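PDB 1FNN: CELL division control protein 6 from Pyrobaculum aerophilum, which binds ADP and magnesium as an AAA+ protein, probably hydrolyses ATP, and is probably involved in regulating the initiation of DNA replication. Local coordinates for residues V77-F82 / M127-D132; P45-L50 / A161-G166; Q24-L29 / L61-E66. One frame throughout, in Å; residues are numbered along the deposited sequence.

Contact 1: residues V77-F82 / M127-D132; sequences VYINGF and MFLVLD
Val-77 begins the pairing with both backbone groups engaged: its N donates to Phe-128 O at 2.9 Å, and its O receives the N-H of Val-130 in a nearly straight bond (174°). Its two methyls part company. CG2 rests on the bend of the Met-127 chain, 3.8 Å from both its CG and SD, while CG1 meets Leu-129 CD1 on the sheet face that helix 87-97 packs against. Tyr-78 lies on the other face. With its CG anti to the backbone N (chi1 176°), the ring reaches forward along the strand, passes Val-130 CG1 obliquely at CD1, and brings OH to Asp-132 OD2 at 2.6 Å. That hydroxyl comes in on the anti side of the carboxylate, whose plane stands almost square to the ring (88°). OD2 also bonds to Thr-58 OG1, and OD1 has its own bond to a residue adjoining the segments. This is the parallel sheet of an AAA+ ATPase, and Asp-132, at the C-terminal end of its strand, stands where the Walker B acidic residue is expected; it is a magnesium ligand in a structure of this protein, although here its side chain lies about 4 Å from the ion at the nearest atoms. A phenylalanine in place of Tyr-78 would probably leave Thr-58 as the remaining hydroxyl on OD2 and the carboxylate less firmly held. Ile-79 returns to the face of Val-77, its side chain alongside Leu-131 and its CG1 3.8 Å from Leu-129 CD1, while its N and O bond to Val-130 O and Asp-132 N. At the strand end, Asn-80 OD1 accepts from Phe-82 N in an Asx turn, and just beyond it Gly-81 N donates to Asp-132 O at 2.9 Å from above the carbonyl plane.

Contact 2: residues P45-L50 / A161-G166; sequences PRATLL and ALVIVG
Thr-48 and Ile-164 sit abreast on one face of two parallel strands, their side chains slanting across each other. Ile-164 has its CG1 between the backbone N and the carbonyl carbon (chi1 72°), a rotation that brings this methylene to 3.4 Å from Thr-48 OG1, with CD1 also against the hydroxyl, at 3.6 Å. The threonine hydroxyl is therefore buried against hydrocarbon, and no polar partner for it appears in the model. Leu-162 shares this face and, like Thr-48, touches Met-183 of helix 177-183. On the other face Leu-49 slants over two valines: its CG meets Val-163 CG1 at 3.8 Å, and its CD1 reaches Val-165 CG2 at 4.2 Å. Leu-61 of helix 57-68 packs onto all three. Ala-47, opposite Val-163 on this face, offers only a methyl, its CB 4.4 Å from Val-163 CG2, and at the start of the pair Pro-45 brings CG of its ring to 3.7 Å from Ala-161 CB, where Trp-36 also touches. At the far end Leu-50 CD2 lies 3.9 Å from Gly-166 C. The backbones run 17° apart and alternate as donor and acceptor, from Leu-162 N on Pro-45 O to Gly-166 N on Leu-49 O, the latter 2.9 Å long and close to straight (170°). Such central parallel strands, the first leading into the Walker A P-loop and the second setting Val-165 beside Lys-57 and Asp-132, are characteristic of the P-loop NTPase core of AAA+ proteins.

Contact 3: residues Q24-L29 / L61-E66; sequences QQLQQL and LRKLWE
Leu-26 and Leu-29, one turn apart on helix 23-38, press against helix 57-68, the helix whose first turn belongs to the P-loop of this AAA+ nucleotide-binding domain. The two segments cross at -53° with axes 9.9 Å apart, and the gap is bridged by leucine side chains that reach the partner's side chains and main chain. Leu-26 is one bump. Its CG lies anti to the backbone N (chi1 -176°), which swings the branched end over to the partner helix: CD1 settles against the backbone of Leu-64, 3.8 Å from its N, while CD2 leans on the aliphatic part of Lys-63, 4.0 Å from CG. The hollow it enters is thus walled by Lys-63 and floored by the main chain. Leu-64 supplies the answering bump, fitting between the two leucines, with CB 3.9 Å from Leu-26 CD1 and CG 4.2 Å from Leu-29 CB. Leu-29 CD1 in turn dips toward the helix at Leu-61, meeting that residue's side chain at about a right angle. Both Leu-29 and Leu-61 also touch Leu-49 on the sheet beneath, so this end of the interface is sunk in the core. Lys-63 marks the other end. Its chain bends twice and carries the ammonium away from the leucines, toward Pro-16, whose O accepts a hydrogen bond from it, and toward the carboxylate one turn on, where NZ forms a salt bridge 2.8 Å long with Glu-66 OE2.

Contacts 1 and 2 belong to one parallel sheet, since strands 127-132 and 160-166 are neighbours in it and Leu-131 N probably bonds to Val-163 O (2.8 Å). Contact 2 lies in the middle of the sheet and is nearly all apolar between its backbone bonds; contact 1 takes in the outermost strand 75-80 and ends in polar groups beside the nucleotide and magnesium. Contact 3 lies on one face of that sheet, joining helices 23-38 and 57-68 by apolar packing alone. Leu-61 is shared: it reaches Leu-49, Val-163 and Val-165 of contact 2, Phe-128 and Val-130 of contact 1. All three are largely buried, with partly exposed margins at Tyr-78, Arg-46 and Leu-26 respectively.

Contact 1: residues V77-F82 / M127-D132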
loop_
_atom_site.group_PDB
_atom_site.type_symbol
_atom_site.label_atom_id
_atom_site.label_comp_id
_atom_site.label_asym_id
_atom_site.label_seq_id
_atom_site.Cartn_x
_atom_site.Cartn_y
_atom_site.Cartn_z
ATOM N N VAL A 77 -1.897 -20.928 -10.285
ATOM C CA VAL A 77 -1.857 -21.533 -8.970
ATOM C C VAL A 77 -1.291 -20.513 -7.967
ATOM O O VAL A 77 -0.092 -20.221 -7.941
ATOM C CB VAL A 77 -1.048 -22.845 -8.995
ATOM C CG1 VAL A 77 -0.987 -23.391 -7.566
ATOM C CG2 VAL A 77 -1.732 -23.911 -9.897
ATOM N N TYR A 78 -2.213 -19.814 -7.328
ATOM C CA TYR A 78 -1.802 -18.697 -6.451
ATOM C C TYR A 78 -1.567 -19.199 -5.039
ATOM O O TYR A 78 -2.475 -19.721 -4.372
ATOM C CB TYR A 78 -2.868 -17.613 -6.555
ATOM C CG TYR A 78 -2.548 -16.464 -5.596
ATOM C CD1 TYR A 78 -1.703 -15.433 -5.987
ATOM C CD2 TYR A 78 -3.101 -16.465 -4.320
ATOM C CE1 TYR A 78 -1.413 -14.400 -5.121
ATOM C CE2 TYR A 78 -2.817 -15.430 -3.436
ATOM C CZ TYR A 78 -1.970 -14.405 -3.854
ATOM O OH TYR A 78 -1.685 -13.391 -3.000
ATOM N N ILE A 79 -0.351 -18.988 -4.518
ATOM C CA ILE A 79 -0.011 -19.454 -3.181
ATOM C C ILE A 79 0.256 -18.245 -2.273
ATOM O O ILE A 79 1.253 -17.554 -2.480
ATOM C CB ILE A 79 1.194 -20.372 -3.095
ATOM C CG1 ILE A 79 1.126 -21.642 -3.947
ATOM C CG2 ILE A 79 1.435 -20.834 -1.629
ATOM C CD1 ILE A 79 -0.152 -22.451 -3.689
ATOM N N ASN A 80 -0.627 -18.024 -1.300
ATOM C CA ASN A 80 -0.362 -16.878 -0.388
ATOM C C ASN A 80 0.564 -17.371 0.706
ATOM O O ASN A 80 0.118 -18.081 1.625
ATOM C CB ASN A 80 -1.689 -16.371 0.163
ATOM C CG ASN A 80 -1.567 -15.323 1.249
ATOM O OD1 ASN A 80 -0.471 -15.001 1.711
ATOM N ND2 ASN A 80 -2.723 -14.799 1.641
ATOM N N GLY A 81 1.825 -16.946 0.702
ATOM C CA GLY A 81 2.825 -17.400 1.648
ATOM C C GLY A 81 2.537 -16.956 3.085
ATOM O O GLY A 81 3.132 -17.473 4.034
ATOM N N PHE A 82 1.614 -16.016 3.282
ATOM C CA PHE A 82 1.224 -15.662 4.643
ATOM C C PHE A 82 0.441 -16.823 5.271
ATOM O O PHE A 82 0.448 -16.941 6.493
ATOM C CB PHE A 82 0.365 -14.403 4.707
ATOM C CG PHE A 82 -0.070 -14.066 6.111
ATOM C CD1 PHE A 82 0.762 -13.347 6.958
ATOM C CD2 PHE A 82 -1.311 -14.468 6.577
ATOM C CE1 PHE A 82 0.349 -13.041 8.247
ATOM C CE2 PHE A 82 -1.728 -14.165 7.861
ATOM C CZ PHE A 82 -0.893 -13.448 8.697
ATOM N N MET A 127 1.630 -24.916 -15.364
ATOM C CA MET A 127 1.333 -24.195 -14.150
ATOM C C MET A 127 2.055 -22.835 -14.103
ATOM O O MET A 127 3.278 -22.774 -14.218
ATOM C CB MET A 127 1.803 -25.067 -12.965
ATOM C CG MET A 127 1.608 -24.398 -11.634
ATOM S SD MET A 127 1.794 -25.360 -10.164
ATOM C CE MET A 127 3.462 -26.008 -10.290
ATOM N N PHE A 128 1.278 -21.779 -13.942
ATOM C CA PHE A 128 1.838 -20.461 -13.590
ATOM C C PHE A 128 1.710 -20.368 -12.059
ATOM O O PHE A 128 0.623 -20.120 -11.534
ATOM C CB PHE A 128 1.055 -19.375 -14.295
ATOM C CG PHE A 128 1.249 -17.942 -13.920
ATOM C CD1 PHE A 128 0.226 -17.043 -14.154
ATOM C CD2 PHE A 128 2.417 -17.465 -13.347
ATOM C CE1 PHE A 128 0.357 -15.696 -13.823
ATOM C CE2 PHE A 128 2.556 -16.126 -13.014
ATOM C CZ PHE A 128 1.523 -15.240 -13.251
ATOM N N LEU A 129 2.809 -20.593 -11.377
ATOM C CA LEU A 129 2.846 -20.653 -9.931
ATOM C C LEU A 129 3.327 -19.344 -9.318
ATOM O O LEU A 129 4.314 -18.729 -9.745
ATOM C CB LEU A 129 3.750 -21.823 -9.533
ATOM C CG LEU A 129 3.997 -22.059 -8.040
ATOM C CD1 LEU A 129 2.699 -22.429 -7.300
ATOM C CD2 LEU A 129 5.067 -23.138 -7.843
ATOM N N VAL A 130 2.472 -18.766 -8.472
ATOM C CA VAL A 130 2.840 -17.524 -7.811
ATOM C C VAL A 130 3.074 -17.858 -6.334
ATOM O O VAL A 130 2.156 -18.349 -5.659
ATOM C CB VAL A 130 1.720 -16.459 -7.939
ATOM C CG1 VAL A 130 2.115 -15.234 -7.123
ATOM C CG2 VAL A 130 1.490 -16.082 -9.414
ATOM N N LEU A 131 4.263 -17.529 -5.837
ATOM C CA LEU A 131 4.447 -17.612 -4.377
ATOM C C LEU A 131 4.440 -16.212 -3.794
ATOM O O LEU A 131 5.498 -15.556 -3.764
ATOM C CB LEU A 131 5.770 -18.345 -4.094
ATOM C CG LEU A 131 5.878 -19.734 -4.731
ATOM C CD1 LEU A 131 7.254 -20.351 -4.448
ATOM C CD2 LEU A 131 4.774 -20.678 -4.245
ATOM N N ASP A 132 3.257 -15.721 -3.422
ATOM C CA ASP A 132 3.094 -14.369 -2.925
ATOM C C ASP A 132 3.574 -14.282 -1.475
ATOM O O ASP A 132 3.635 -15.295 -0.777
ATOM C CB ASP A 132 1.623 -13.905 -2.978
ATOM C CG ASP A 132 1.508 -12.418 -3.207
ATOM O OD1 ASP A 132 2.514 -11.682 -2.997
ATOM O OD2 ASP A 132 0.421 -11.946 -3.600
#

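Contact 2: residues P45-L50 / A161-G166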
loop_
_atom_site.group_PDB
_atom_site.type_symbol
_atom_site.label_atom_id
_atom_site.label_comp_id
_atom_site.label_asym_id
_atom_site.label_seq_id
_atom_site.Cartn_x
_atom_site.Cartn_y
_atom_site.Cartn_z
ATOM N N PRO A 45 10.051 -19.305 -17.542
ATOM C CA PRO A 45 9.894 -17.903 -17.160
ATOM C C PRO A 45 9.892 -17.766 -15.654
ATOM O O PRO A 45 9.218 -18.541 -14.967
ATOM C CB PRO A 45 8.563 -17.499 -17.743
ATOM C CG PRO A 45 8.024 -18.666 -18.487
ATOM C CD PRO A 45 8.769 -19.863 -18.018
ATOM N N ARG A 46 10.676 -16.829 -15.106
ATOM C CA ARG A 46 10.609 -16.562 -13.681
ATOM C C ARG A 46 10.873 -15.077 -13.404
ATOM O O ARG A 46 11.554 -14.442 -14.223
ATOM C CB ARG A 46 11.394 -17.497 -12.814
ATOM C CG ARG A 46 12.839 -17.817 -13.035
ATOM C CD ARG A 46 13.199 -18.338 -14.431
ATOM N NE ARG A 46 14.612 -18.594 -14.474
ATOM C CZ ARG A 46 15.420 -18.854 -15.475
ATOM N NH1 ARG A 46 14.969 -18.914 -16.716
ATOM N NH2 ARG A 46 16.692 -19.044 -15.150
ATOM N N ALA A 47 10.106 -14.490 -12.466
ATOM C CA ALA A 47 10.322 -13.101 -12.057
ATOM C C ALA A 47 10.211 -13.004 -10.524
ATOM O O ALA A 47 9.532 -13.804 -9.885
ATOM C CB ALA A 47 9.247 -12.201 -12.642
ATOM N N THR A 48 10.751 -11.935 -9.955
ATOM C CA THR A 48 10.647 -11.622 -8.538
ATOM C C THR A 48 10.086 -10.216 -8.443
ATOM O O THR A 48 10.598 -9.384 -9.201
ATOM C CB THR A 48 12.013 -11.668 -7.822
ATOM O OG1 THR A 48 12.549 -12.981 -7.922
ATOM C CG2 THR A 48 11.878 -11.327 -6.350
ATOM N N LEU A 49 8.995 -10.036 -7.722
ATOM C CA LEU A 49 8.376 -8.727 -7.567
ATOM C C LEU A 49 8.766 -8.175 -6.182
ATOM O O LEU A 49 8.574 -8.905 -5.194
ATOM C CB LEU A 49 6.843 -8.830 -7.650
ATOM C CG LEU A 49 6.243 -9.598 -8.849
ATOM C CD1 LEU A 49 4.725 -9.399 -8.847
ATOM C CD2 LEU A 49 6.823 -9.207 -10.207
ATOM N N LEU A 50 9.350 -6.978 -6.118
ATOM C CA LEU A 50 9.825 -6.485 -4.803
ATOM C C LEU A 50 9.281 -5.092 -4.559
ATOM O O LEU A 50 9.282 -4.206 -5.414
ATOM C CB LEU A 50 11.366 -6.415 -4.757
ATOM C CG LEU A 50 12.132 -7.710 -4.982
ATOM C CD1 LEU A 50 13.657 -7.465 -4.994
ATOM C CD2 LEU A 50 11.800 -8.728 -3.883
ATOM N N ALA A 161 5.954 -21.697 -14.851
ATOM C CA ALA A 161 6.389 -20.295 -14.870
ATOM C C ALA A 161 6.215 -19.818 -13.421
ATOM O O ALA A 161 5.180 -20.123 -12.798
ATOM C CB ALA A 161 5.560 -19.473 -15.805
ATOM N N LEU A 162 7.255 -19.228 -12.849
ATOM C CA LEU A 162 7.243 -18.984 -11.411
ATOM C C LEU A 162 7.451 -17.511 -11.081
ATOM O O LEU A 162 8.423 -16.869 -11.551
ATOM C CB LEU A 162 8.374 -19.799 -10.764
ATOM C CG LEU A 162 8.564 -19.480 -9.272
ATOM C CD1 LEU A 162 7.365 -19.932 -8.434
ATOM C CD2 LEU A 162 9.863 -20.114 -8.768
ATOM N N VAL A 163 6.494 -16.927 -10.362
ATOM C CA VAL A 163 6.691 -15.571 -9.849
ATOM C C VAL A 163 6.768 -15.665 -8.318
ATOM O O VAL A 163 5.873 -16.282 -7.694
ATOM C CB VAL A 163 5.552 -14.617 -10.246
ATOM C CG1 VAL A 163 5.704 -13.242 -9.567
ATOM C CG2 VAL A 163 5.583 -14.374 -11.752
ATOM N N ILE A 164 7.776 -15.038 -7.711
ATOM C CA ILE A 164 7.875 -14.944 -6.263
ATOM C C ILE A 164 7.888 -13.464 -5.835
ATOM O O ILE A 164 8.215 -12.560 -6.627
ATOM C CB ILE A 164 9.117 -15.619 -5.669
ATOM C CG1 ILE A 164 10.367 -14.804 -5.986
ATOM C CG2 ILE A 164 9.255 -17.052 -6.179
ATOM C CD1 ILE A 164 11.621 -15.382 -5.335
ATOM N N VAL A 165 7.295 -13.226 -4.673
ATOM C CA VAL A 165 7.031 -11.875 -4.220
ATOM C C VAL A 165 7.631 -11.588 -2.843
ATOM O O VAL A 165 7.532 -12.397 -1.937
ATOM C CB VAL A 165 5.514 -11.620 -4.163
ATOM C CG1 VAL A 165 5.234 -10.185 -3.725
ATOM C CG2 VAL A 165 4.798 -11.873 -5.481
ATOM N N GLY A 166 8.398 -10.479 -2.749
ATOM C CA GLY A 166 8.990 -10.130 -1.456
ATOM C C GLY A 166 8.939 -8.619 -1.252
ATOM O O GLY A 166 8.441 -7.863 -2.071
#

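Contact 3: residues Q24-L29 / L61-E66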
loop_
_atom_site.group_PDB
_atom_site.type_symbol
_atom_site.label_atom_id
_atom_site.label_comp_id
_atom_site.label_asym_id
_atom_site.label_seq_id
_atom_site.Cartn_x
_atom_site.Cartn_y
_atom_site.Cartn_z
ATOM N N GLN A 24 4.213 0.222 -16.196
ATOM C CA GLN A 24 5.548 -0.302 -16.431
ATOM C C GLN A 24 5.754 -1.686 -15.870
ATOM O O GLN A 24 6.288 -2.583 -16.552
ATOM C CB GLN A 24 6.622 0.673 -15.914
ATOM C CG GLN A 24 8.038 0.191 -16.176
ATOM C CD GLN A 24 9.056 1.323 -16.124
ATOM O OE1 GLN A 24 8.710 2.507 -16.072
ATOM N NE2 GLN A 24 10.344 0.979 -16.137
ATOM N N GLN A 25 5.324 -1.917 -14.616
ATOM C CA GLN A 25 5.465 -3.237 -14.008
ATOM C C GLN A 25 4.609 -4.305 -14.716
ATOM O O GLN A 25 5.039 -5.471 -14.860
ATOM C CB GLN A 25 5.012 -3.201 -12.531
ATOM C CG GLN A 25 5.986 -2.413 -11.629
ATOM C CD GLN A 25 5.825 -0.914 -11.700
ATOM O OE1 GLN A 25 5.011 -0.368 -12.421
ATOM N NE2 GLN A 25 6.633 -0.161 -10.924
ATOM N N LEU A 26 3.451 -3.892 -15.181
ATOM C CA LEU A 26 2.556 -4.821 -15.873
ATOM C C LEU A 26 3.119 -5.198 -17.255
ATOM O O LEU A 26 3.218 -6.368 -17.641
ATOM C CB LEU A 26 1.189 -4.197 -16.024
ATOM C CG LEU A 26 0.144 -5.149 -16.667
ATOM C CD1 LEU A 26 -0.125 -6.304 -15.709
ATOM C CD2 LEU A 26 -1.136 -4.402 -17.009
ATOM N N GLN A 27 3.689 -4.178 -17.911
ATOM C CA GLN A 27 4.409 -4.389 -19.154
ATOM C C GLN A 27 5.581 -5.352 -18.979
ATOM O O GLN A 27 5.772 -6.209 -19.874
ATOM C CB GLN A 27 4.863 -3.092 -19.826
ATOM C CG GLN A 27 5.708 -3.396 -21.075
ATOM C CD GLN A 27 6.418 -2.182 -21.637
ATOM O OE1 GLN A 27 7.585 -1.930 -21.302
ATOM N NE2 GLN A 27 5.713 -1.443 -22.486
ATOM N N GLN A 28 6.390 -5.188 -17.939
ATOM C CA GLN A 28 7.515 -6.029 -17.635
ATOM C C GLN A 28 7.088 -7.482 -17.431
ATOM O O GLN A 28 7.818 -8.447 -17.693
ATOM C CB GLN A 28 8.296 -5.544 -16.380
ATOM C CG GLN A 28 9.221 -4.350 -16.696
ATOM C CD GLN A 28 9.729 -3.676 -15.415
ATOM O OE1 GLN A 28 10.615 -4.135 -14.702
ATOM N NE2 GLN A 28 9.165 -2.521 -15.061
ATOM N N LEU A 29 5.998 -7.645 -16.679
ATOM C CA LEU A 29 5.410 -8.938 -16.424
ATOM C C LEU A 29 4.946 -9.527 -17.755
ATOM O O LEU A 29 5.091 -10.733 -17.981
ATOM C CB LEU A 29 4.211 -8.836 -15.484
ATOM C CG LEU A 29 4.435 -9.109 -13.993
ATOM C CD1 LEU A 29 3.088 -9.046 -13.259
ATOM C CD2 LEU A 29 5.101 -10.450 -13.726
ATOM N N LEU A 61 -0.078 -8.502 -10.502
ATOM C CA LEU A 61 -0.075 -9.909 -10.911
ATOM C C LEU A 61 -1.482 -10.438 -11.216
ATOM O O LEU A 61 -1.733 -11.145 -12.187
ATOM C CB LEU A 61 0.432 -10.675 -9.706
ATOM C CG LEU A 61 1.852 -11.167 -9.640
ATOM C CD1 LEU A 61 2.023 -11.727 -8.227
ATOM C CD2 LEU A 61 2.097 -12.143 -10.780
ATOM N N ARG A 62 -2.492 -10.047 -10.414
ATOM C CA ARG A 62 -3.855 -10.467 -10.657
ATOM C C ARG A 62 -4.358 -9.880 -11.965
ATOM O O ARG A 62 -5.114 -10.518 -12.713
ATOM C CB ARG A 62 -4.815 -10.132 -9.484
ATOM C CG ARG A 62 -4.432 -11.060 -8.298
ATOM C CD ARG A 62 -5.638 -11.204 -7.400
ATOM N NE ARG A 62 -5.524 -12.138 -6.328
ATOM C CZ ARG A 62 -5.516 -13.449 -6.205
ATOM N NH1 ARG A 62 -5.629 -14.312 -7.210
ATOM N NH2 ARG A 62 -5.386 -13.967 -4.982
ATOM N N LYS A 63 -3.956 -8.646 -12.261
ATOM C CA LYS A 63 -4.366 -7.995 -13.485
ATOM C C LYS A 63 -3.728 -8.699 -14.695
ATOM O O LYS A 63 -4.388 -8.850 -15.745
ATOM C CB LYS A 63 -3.984 -6.527 -13.502
ATOM C CG LYS A 63 -4.148 -5.856 -14.853
ATOM C CD LYS A 63 -5.616 -5.649 -15.207
ATOM C CE LYS A 63 -6.478 -4.983 -14.174
ATOM N NZ LYS A 63 -7.906 -4.773 -14.634
ATOM N N LEU A 64 -2.455 -9.047 -14.528
ATOM C CA LEU A 64 -1.825 -9.817 -15.626
ATOM C C LEU A 64 -2.656 -11.080 -15.917
ATOM O O LEU A 64 -2.909 -11.401 -17.083
ATOM C CB LEU A 64 -0.410 -10.191 -15.232
ATOM C CG LEU A 64 0.611 -10.774 -16.217
ATOM C CD1 LEU A 64 0.501 -12.281 -16.305
ATOM C CD2 LEU A 64 0.564 -10.115 -17.583
ATOM N N TRP A 65 -2.937 -11.867 -14.902
ATOM C CA TRP A 65 -3.755 -13.088 -15.096
ATOM C C TRP A 65 -5.078 -12.792 -15.780
ATOM O O TRP A 65 -5.583 -13.513 -16.672
ATOM C CB TRP A 65 -4.011 -13.826 -13.774
ATOM C CG TRP A 65 -4.881 -15.043 -14.041
ATOM C CD1 TRP A 65 -6.173 -15.245 -13.630
ATOM C CD2 TRP A 65 -4.493 -16.198 -14.787
ATOM N NE1 TRP A 65 -6.585 -16.471 -14.088
ATOM C CE2 TRP A 65 -5.607 -17.082 -14.796
ATOM C CE3 TRP A 65 -3.319 -16.567 -15.449
ATOM C CZ2 TRP A 65 -5.565 -18.310 -15.444
ATOM C CZ3 TRP A 65 -3.292 -17.810 -16.094
ATOM C CH2 TRP A 65 -4.409 -18.659 -16.081
ATOM N N GLU A 66 -5.767 -11.723 -15.338
ATOM C CA GLU A 66 -7.044 -11.328 -15.864
ATOM C C GLU A 66 -6.912 -11.094 -17.379
ATOM O O GLU A 66 -7.798 -11.570 -18.116
ATOM C CB GLU A 66 -7.559 -10.065 -15.172
ATOM C CG GLU A 66 -8.925 -9.542 -15.569
ATOM C CD GLU A 66 -9.076 -8.208 -14.797
ATOM O OE1 GLU A 66 -9.198 -8.203 -13.565
ATOM O OE2 GLU A 66 -9.059 -7.209 -15.498
#